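Local atomic coordinates of hypothetical protein TTHA1785 (Thermus thermophilus, PDB entry 2EPG), a protein that probably ligates RNA ends in tRNA splicing and RNA repair, as a GTP- and manganese-dependent ligase of the RtcB family. Residues Asn214-Val219 with Thr242-Thr247; Gly385-Tyr390 with Leu482-Gly487. All coordinates share one frame; numbering follows the deposited sequence.

Contacts 1 and 2 lie side by side, their centres about 7 Å apart and on the same side of the chain's centre. They come in series along the chain: contact 1 closes strand 216-225 against strand 240-247, and contact 2 later brings the loop between strands 380-383 and 391-395 over the end of strand 474-486. Strands 216-225 and 474-486 are neighbours, so the two contacts share a sheet; the Val219 O to Leu482 N and Leu217 O to Val485 N pairs are probable hydrogen bonds between them. Together they bring residues predicted to bind both manganese ions next to residues predicted to bind GMP, consistent with a composite active site.

Contact 1: Asn214-Val219 with Thr242-Thr247; sequences NHFLEV and TVLIHT
Phe216 and His246 face each other as an antiparallel hydrogen-bonded pair, and their rings meet obliquely, with planes at 46°. The closer fit is a CH-pi contact: His246 CB sits over the face of the Phe216 ring, 4.1 Å from its centroid. Phe216 takes this place with CG between the backbone N and the carbonyl carbon (chi1 57°), which brings its CE1 to 4.1 Å from Leu244 CD2. His215 completes the aromatic cluster. Its ring is oblique to that of His246, whose ND1 lies at the edge of the His215 ring, in its plane, 3.7 Å from His215 ND1. Thr247 OG1 lies over a face of the His215 ring and is held by Leu210 O. The carbonyl oxygen of Asn214 stands above the centre of the His246 ring. Backbone bonds fix the pairing, with His246 N to Phe216 O at 2.8 Å the straightest. On the opposite face of the sheet Leu217 CG packs on Val243 CG1 at 4.2 Å, and Leu217 runs on to helices 127-137 and 288-321. Val219 and Ile245 keep that face apolar, whereas Glu218, bonded to Gln220, and His246 put polar groups beside Phe216 and Leu244 on the other. His246 ND1 is buried with no partner in the model; His215 is predicted for one manganese and His246 for the other, so the loop imidazole and the strand imidazole are probably set to take metal.

Contact 2: Gly385-Tyr390 with Leu482-Gly487; sequences GDMGRY and LIVVKG
Met387, present as selenomethionine, has CG anti to its carbonyl carbon (chi1 -56°) and an extended second torsion, which carries SE out to Lys486; the lysine, bent at chi3 (64°), brings its CE to 3.7 Å from that SE. The two side chains cross at about a right angle. Met387 is the second residue of a type II beta turn, Asp386 to Arg389, in the loop joining strands 380-383 and 391-395, and the turn rests on the C-terminal strand of the RtcB chain. Arg389 N bonds to Asp386 O at 3.0 Å, and a salt bridge from Arg389 NH2 to Asp386 OD1 (3.2 Å) ties the ends of the turn too. Gly388 takes the third position with a positive phi of 71°, favourable to glycine. The methyl of Met387 is modelled too close to Val484 and Lys486, so its place is doubtful, though the side chain lies beside Phe216 and strand 474-486. Met387 and Lys486 are predicted to bind GMP, so the crossing probably shapes part of the nucleotide pocket. An alanine in place of Lys486 removes the methylenes beside SE and the amine, which would probably leave the selenium end freer to swing and the predicted GMP site without a positive charge. Farther back, Val484 CG2 packs against the turn, 3.9 Å from Gly388 N, a nitrogen that also makes a weak hydrogen bond to Glu218 OE1.

Contact 1: Asn214-Val219 with Thr242-Thr247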
loop_
_atom_site.group_PDB
_atom_site.type_symbol
_atom_site.label_atom_id
_atom_site.label_comp_id
_atom_site.label_asym_id
_atom_site.label_seq_id
_atom_site.Cartn_x
_atom_site.Cartn_y
_atom_site.Cartn_z
ATOM N N ASN A 214 -8.427 -5.523 9.074
ATOM C CA ASN A 214 -7.536 -6.415 8.353
ATOM C C ASN A 214 -6.046 -6.103 8.506
ATOM O O ASN A 214 -5.268 -6.311 7.576
ATOM C CB ASN A 214 -7.924 -6.424 6.872
ATOM C CG ASN A 214 -9.192 -7.229 6.607
ATOM O OD1 ASN A 214 -10.128 -7.237 7.422
ATOM N ND2 ASN A 214 -9.236 -7.902 5.456
ATOM N N HIS A 215 -5.646 -5.605 9.672
ATOM C CA HIS A 215 -4.234 -5.308 9.911
ATOM C C HIS A 215 -3.622 -6.445 10.723
ATOM O O HIS A 215 -4.259 -6.997 11.618
ATOM C CB HIS A 215 -4.062 -3.974 10.650
ATOM C CG HIS A 215 -4.554 -2.791 9.876
ATOM N ND1 HIS A 215 -4.157 -2.534 8.582
ATOM C CD2 HIS A 215 -5.414 -1.799 10.211
ATOM C CE1 HIS A 215 -4.752 -1.436 8.151
ATOM N NE2 HIS A 215 -5.521 -0.970 9.120
ATOM N N PHE A 216 -2.380 -6.789 10.411
ATOM C CA PHE A 216 -1.716 -7.880 11.098
ATOM C C PHE A 216 -0.238 -7.907 10.757
ATOM O O PHE A 216 0.275 -7.100 9.981
ATOM C CB PHE A 216 -2.334 -9.202 10.659
ATOM C CG PHE A 216 -2.264 -9.421 9.177
ATOM C CD1 PHE A 216 -1.160 -10.035 8.603
ATOM C CD2 PHE A 216 -3.254 -8.915 8.344
ATOM C CE1 PHE A 216 -1.033 -10.136 7.219
ATOM C CE2 PHE A 216 -3.139 -9.010 6.960
ATOM C CZ PHE A 216 -2.025 -9.621 6.395
ATOM N N LEU A 217 0.430 -8.877 11.347
ATOM C CA LEU A 217 1.832 -9.086 11.123
ATOM C C LEU A 217 1.945 -10.597 11.024
ATOM O O LEU A 217 1.281 -11.308 11.765
ATOM C CB LEU A 217 2.592 -8.533 12.319
ATOM C CG LEU A 217 3.992 -8.967 12.723
ATOM C CD1 LEU A 217 4.548 -7.948 13.710
ATOM C CD2 LEU A 217 3.953 -10.356 13.348
ATOM N N GLU A 218 2.717 -11.109 10.071
ATOM C CA GLU A 218 2.879 -12.548 10.018
ATOM C C GLU A 218 4.286 -13.003 9.673
ATOM O O GLU A 218 4.996 -12.372 8.876
ATOM C CB GLU A 218 1.834 -13.230 9.104
ATOM C CG GLU A 218 1.640 -12.701 7.713
ATOM C CD GLU A 218 0.615 -13.520 6.918
ATOM O OE1 GLU A 218 -0.493 -13.809 7.434
ATOM O OE2 GLU A 218 0.919 -13.872 5.768
ATOM N N VAL A 219 4.702 -14.066 10.358
ATOM C CA VAL A 219 5.999 -14.684 10.129
ATOM C C VAL A 219 5.655 -15.744 9.088
ATOM O O VAL A 219 4.714 -16.518 9.281
ATOM C CB VAL A 219 6.538 -15.377 11.383
ATOM C CG1 VAL A 219 7.945 -15.927 11.105
ATOM C CG2 VAL A 219 6.555 -14.401 12.545
ATOM N N THR A 242 10.334 -14.964 6.458
ATOM C CA THR A 242 10.056 -13.543 6.251
ATOM C C THR A 242 8.980 -13.101 7.239
ATOM O O THR A 242 8.314 -13.927 7.871
ATOM C CB THR A 242 9.561 -13.233 4.801
ATOM O OG1 THR A 242 8.309 -13.883 4.567
ATOM C CG2 THR A 242 10.572 -13.720 3.757
ATOM N N VAL A 243 8.840 -11.792 7.382
ATOM C CA VAL A 243 7.839 -11.219 8.255
ATOM C C VAL A 243 7.144 -10.099 7.474
ATOM O O VAL A 243 7.788 -9.158 7.019
ATOM C CB VAL A 243 8.487 -10.658 9.541
ATOM C CG1 VAL A 243 7.400 -10.097 10.473
ATOM C CG2 VAL A 243 9.299 -11.765 10.241
ATOM N N LEU A 244 5.829 -10.212 7.321
ATOM C CA LEU A 244 5.061 -9.216 6.591
ATOM C C LEU A 244 4.206 -8.406 7.564
ATOM O O LEU A 244 3.419 -8.967 8.322
ATOM C CB LEU A 244 4.188 -9.896 5.523
ATOM C CG LEU A 244 3.451 -8.986 4.528
ATOM C CD1 LEU A 244 3.236 -9.714 3.177
ATOM C CD2 LEU A 244 2.122 -8.557 5.129
ATOM N N ILE A 245 4.382 -7.085 7.527
ATOM C CA ILE A 245 3.660 -6.146 8.396
ATOM C C ILE A 245 2.648 -5.358 7.555
ATOM O O ILE A 245 3.012 -4.675 6.599
ATOM C CB ILE A 245 4.643 -5.145 9.045
ATOM C CG1 ILE A 245 5.690 -5.905 9.867
ATOM C CG2 ILE A 245 3.881 -4.153 9.916
ATOM C CD1 ILE A 245 6.952 -5.068 10.203
ATOM N N HIS A 246 1.380 -5.461 7.931
ATOM C CA HIS A 246 0.287 -4.809 7.226
ATOM C C HIS A 246 -0.439 -3.879 8.177
ATOM O O HIS A 246 -1.122 -4.340 9.101
ATOM C CB HIS A 246 -0.697 -5.862 6.719
ATOM C CG HIS A 246 -1.675 -5.346 5.709
ATOM N ND1 HIS A 246 -2.239 -4.090 5.789
ATOM C CD2 HIS A 246 -2.204 -5.924 4.606
ATOM C CE1 HIS A 246 -3.069 -3.916 4.775
ATOM N NE2 HIS A 246 -3.065 -5.014 4.043
ATOM N N THR A 247 -0.273 -2.577 7.961
ATOM C CA THR A 247 -0.923 -1.572 8.778
ATOM C C THR A 247 -0.713 -0.179 8.169
ATOM O O THR A 247 0.080 -0.012 7.219
ATOM C CB THR A 247 -0.412 -1.599 10.238
ATOM O OG1 THR A 247 -1.198 -0.695 11.021
ATOM C CG2 THR A 247 1.065 -1.188 10.311
#

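Contact 2: Gly385-Tyr390 with Leu482-Gly487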
loop_
_atom_site.group_PDB
_atom_site.type_symbol
_atom_site.label_atom_id
_atom_site.label_comp_id
_atom_site.label_asym_id
_atom_site.label_seq_id
_atom_site.Cartn_x
_atom_site.Cartn_y
_atom_site.Cartn_z
ATOM N N GLY A 385 -1.969 -11.518 1.147
ATOM C CA GLY A 385 -3.252 -12.155 0.922
ATOM C C GLY A 385 -4.038 -11.843 2.178
ATOM O O GLY A 385 -3.696 -10.906 2.909
ATOM N N ASP A 386 -5.094 -12.590 2.449
ATOM C CA ASP A 386 -5.826 -12.349 3.684
ATOM C C ASP A 386 -4.972 -13.019 4.744
ATOM O O ASP A 386 -3.984 -13.683 4.419
ATOM C CB ASP A 386 -7.201 -13.000 3.630
ATOM C CG ASP A 386 -7.959 -12.620 2.386
ATOM O OD1 ASP A 386 -7.493 -12.991 1.282
ATOM O OD2 ASP A 386 -9.004 -11.942 2.507
HETATM N N MSE A 387 -5.325 -12.844 6.008
HETATM C CA MSE A 387 -4.548 -13.477 7.063
HETATM C C MSE A 387 -4.567 -14.987 6.866
HETATM O O MSE A 387 -5.601 -15.573 6.531
HETATM C CB MSE A 387 -5.133 -13.145 8.427
HETATM C CG MSE A 387 -5.238 -11.670 8.700
HETATM SE SE MSE A 387 -6.102 -11.409 10.390
HETATM C CE MSE A 387 -4.539 -11.256 11.485
ATOM N N GLY A 388 -3.414 -15.612 7.068
ATOM C CA GLY A 388 -3.325 -17.052 6.915
ATOM C C GLY A 388 -3.432 -17.521 5.476
ATOM O O GLY A 388 -3.607 -18.711 5.227
ATOM N N ARG A 389 -3.327 -16.594 4.529
ATOM C CA ARG A 389 -3.399 -16.938 3.110
ATOM C C ARG A 389 -2.040 -16.620 2.492
ATOM O O ARG A 389 -1.203 -15.991 3.139
ATOM C CB ARG A 389 -4.484 -16.108 2.427
ATOM C CG ARG A 389 -5.826 -16.146 3.133
ATOM C CD ARG A 389 -6.461 -17.523 3.023
ATOM N NE ARG A 389 -6.675 -17.887 1.626
ATOM C CZ ARG A 389 -7.437 -17.196 0.780
ATOM N NH1 ARG A 389 -7.568 -17.605 -0.478
ATOM N NH2 ARG A 389 -8.072 -16.101 1.192
ATOM N N TYR A 390 -1.819 -17.042 1.250
ATOM C CA TYR A 390 -0.553 -16.771 0.575
ATOM C C TYR A 390 -0.314 -15.291 0.315
ATOM O O TYR A 390 -1.251 -14.520 0.089
ATOM C CB TYR A 390 -0.491 -17.443 -0.789
ATOM C CG TYR A 390 -0.405 -18.941 -0.779
ATOM C CD1 TYR A 390 -1.389 -19.716 -1.402
ATOM C CD2 TYR A 390 0.673 -19.589 -0.185
ATOM C CE1 TYR A 390 -1.297 -21.099 -1.430
ATOM C CE2 TYR A 390 0.775 -20.974 -0.209
ATOM C CZ TYR A 390 -0.214 -21.719 -0.834
ATOM O OH TYR A 390 -0.109 -23.086 -0.865
ATOM N N LEU A 482 3.048 -18.749 8.908
ATOM C CA LEU A 482 3.294 -19.711 9.978
ATOM C C LEU A 482 2.688 -19.179 11.267
ATOM O O LEU A 482 2.114 -19.934 12.049
ATOM C CB LEU A 482 4.793 -19.906 10.204
ATOM C CG LEU A 482 5.586 -20.675 9.154
ATOM C CD1 LEU A 482 7.061 -20.354 9.308
ATOM C CD2 LEU A 482 5.327 -22.160 9.305
ATOM N N ILE A 483 2.851 -17.873 11.483
ATOM C CA ILE A 483 2.345 -17.194 12.671
ATOM C C ILE A 483 1.605 -15.928 12.279
ATOM O O ILE A 483 2.118 -15.121 11.503
ATOM C CB ILE A 483 3.474 -16.749 13.622
ATOM C CG1 ILE A 483 4.289 -17.948 14.097
ATOM C CG2 ILE A 483 2.869 -16.012 14.814
ATOM C CD1 ILE A 483 5.522 -17.538 14.897
ATOM N N VAL A 484 0.415 -15.743 12.839
ATOM C CA VAL A 484 -0.379 -14.560 12.550
ATOM C C VAL A 484 -0.666 -13.814 13.850
ATOM O O VAL A 484 -1.211 -14.388 14.796
ATOM C CB VAL A 484 -1.722 -14.930 11.861
ATOM C CG1 VAL A 484 -2.604 -13.698 11.764
ATOM C CG2 VAL A 484 -1.468 -15.486 10.450
ATOM N N VAL A 485 -0.270 -12.545 13.896
ATOM C CA VAL A 485 -0.494 -11.686 15.058
ATOM C C VAL A 485 -1.446 -10.574 14.604
ATOM O O VAL A 485 -1.105 -9.781 13.714
ATOM C CB VAL A 485 0.829 -11.049 15.559
ATOM C CG1 VAL A 485 0.550 -10.102 16.721
ATOM C CG2 VAL A 485 1.803 -12.138 15.989
ATOM N N LYS A 486 -2.637 -10.527 15.208
ATOM C CA LYS A 486 -3.656 -9.533 14.863
ATOM C C LYS A 486 -3.702 -8.396 15.880
ATOM O O LYS A 486 -3.400 -8.589 17.062
ATOM C CB LYS A 486 -5.034 -10.187 14.807
ATOM C CG LYS A 486 -4.992 -11.643 14.418
ATOM C CD LYS A 486 -6.325 -12.350 14.639
ATOM C CE LYS A 486 -7.446 -11.804 13.764
ATOM N NZ LYS A 486 -8.691 -12.632 13.926
ATOM N N GLY A 487 -4.110 -7.217 15.416
ATOM C CA GLY A 487 -4.192 -6.063 16.292
ATOM C C GLY A 487 -5.464 -5.977 17.118
ATOM O O GLY A 487 -6.357 -6.842 16.966
ATOM O OXT GLY A 487 -5.566 -5.033 17.932
#